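Local coordinates for protein mRNA interferase YafQ (Escherichia coli, PDB 4MMG) that cleaves mRNA on the translating ribosome within lysine codons, acting as the toxin of a type II toxin-antitoxin pair that halts translation elongation, at residues M36-L39 with P45-A48. The protein carries 1 engineered substitution. Sequence-based numbering, arbitrary orientation.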
loop_
_atom_site.group_PDB
_atom_site.type_symbol
_atom_site.label_atom_id
_atom_site.label_comp_id
_atom_site.label_asym_id
_atom_site.label_seq_id
_atom_site.Cartn_x
_atom_site.Cartn_y
_atom_site.Cartn_z
ATOM N N MET A 36 3.270 0.198 -6.337
ATOM C CA MET A 36 4.336 -0.460 -5.589
ATOM C C MET A 36 5.713 -0.152 -6.167
ATOM O O MET A 36 6.664 0.072 -5.418
ATOM C CB MET A 36 4.119 -1.970 -5.544
ATOM C CG MET A 36 2.889 -2.399 -4.762
ATOM S SD MET A 36 2.649 -4.190 -4.842
ATOM C CE MET A 36 4.037 -4.750 -3.907
ATOM N N THR A 37 5.816 -0.132 -7.490
ATOM C CA THR A 37 7.097 0.144 -8.138
ATOM C C THR A 37 7.586 1.568 -7.841
ATOM O O THR A 37 8.780 1.789 -7.604
ATOM C CB THR A 37 7.040 -0.151 -9.637
ATOM O OG1 THR A 37 6.743 -1.544 -9.828
ATOM C CG2 THR A 37 8.361 0.179 -10.301
ATOM N N LEU A 38 6.672 2.534 -7.828
ATOM C CA LEU A 38 7.058 3.903 -7.483
ATOM C C LEU A 38 7.644 3.969 -6.077
ATOM O O LEU A 38 8.673 4.600 -5.850
ATOM C CB LEU A 38 5.857 4.843 -7.601
ATOM C CG LEU A 38 5.301 5.062 -9.013
ATOM C CD1 LEU A 38 4.071 5.964 -8.944
ATOM C CD2 LEU A 38 6.351 5.655 -9.956
ATOM N N LEU A 39 7.004 3.279 -5.138
ATOM C CA LEU A 39 7.493 3.233 -3.765
ATOM C C LEU A 39 8.847 2.518 -3.663
ATOM O O LEU A 39 9.776 3.024 -3.036
ATOM C CB LEU A 39 6.458 2.576 -2.850
ATOM C CG LEU A 39 5.240 3.465 -2.606
ATOM C CD1 LEU A 39 4.039 2.635 -2.211
ATOM C CD2 LEU A 39 5.561 4.480 -1.519
ATOM N N PRO A 45 7.931 12.378 -3.885
ATOM C CA PRO A 45 6.545 12.039 -3.537
ATOM C C PRO A 45 5.690 11.484 -4.673
ATOM O O PRO A 45 5.876 11.825 -5.852
ATOM C CB PRO A 45 5.964 13.385 -3.089
ATOM C CG PRO A 45 6.775 14.395 -3.823
ATOM C CD PRO A 45 8.165 13.830 -3.790
ATOM N N LEU A 46 4.746 10.623 -4.288
ATOM C CA LEU A 46 3.762 10.066 -5.198
ATOM C C LEU A 46 2.939 11.170 -5.841
ATOM O O LEU A 46 2.738 12.239 -5.242
ATOM C CB LEU A 46 2.827 9.132 -4.429
ATOM C CG LEU A 46 3.425 7.827 -3.917
ATOM C CD1 LEU A 46 2.378 7.116 -3.065
ATOM C CD2 LEU A 46 3.831 6.955 -5.093
ATOM N N PRO A 47 2.448 10.918 -7.058
ATOM C CA PRO A 47 1.578 11.932 -7.663
ATOM C C PRO A 47 0.244 12.045 -6.921
ATOM O O PRO A 47 -0.183 11.125 -6.195
ATOM C CB PRO A 47 1.390 11.427 -9.095
ATOM C CG PRO A 47 1.625 9.950 -9.010
ATOM C CD PRO A 47 2.637 9.743 -7.930
ATOM N N ALA A 48 -0.407 13.189 -7.117
ATOM C CA ALA A 48 -1.594 13.556 -6.363
ATOM C C ALA A 48 -2.749 12.573 -6.510
ATOM O O ALA A 48 -3.558 12.448 -5.601
ATOM C CB ALA A 48 -2.044 14.972 -6.757
#
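Leu46 rests its forked end against Leu38 and Leu39 of helix 29-40, one methyl to each. Leu46 CD2 lies against the flank of Leu38, 3.9 Å from Leu38 CB and 4.0 Å from Leu38 CD1, and the two side chains run at a slant to one another. The other branch, Leu46 CD1, meets Leu39 CD2 more loosely at 4.4 Å. With CG of Leu46 set anti to its carbonyl carbon (chi1 -69°), the fork extends from the loop toward the helix. Leu38 has its own CG placed likewise and points from the helix toward the loop; Leu38 CD1 reaches toward the pyrrolidine carbon CD of Pro47, 4.2 Å away. No hydrogen bond crosses between the two segments, and their contacts are aliphatic. In this RelE-family toxin the loop follows helix 29-40 and leads to the edge strand 53-54, so the contact folds the chain back against the last turn of the helix it has just left. Leu39, the buried member, carries the packing inward onto the sheet, where it touches Leu73, Tyr75, Leu82 and Phe84. Tyr75 also touches Leu46, while Tyr50 and Thr43 border Leu38.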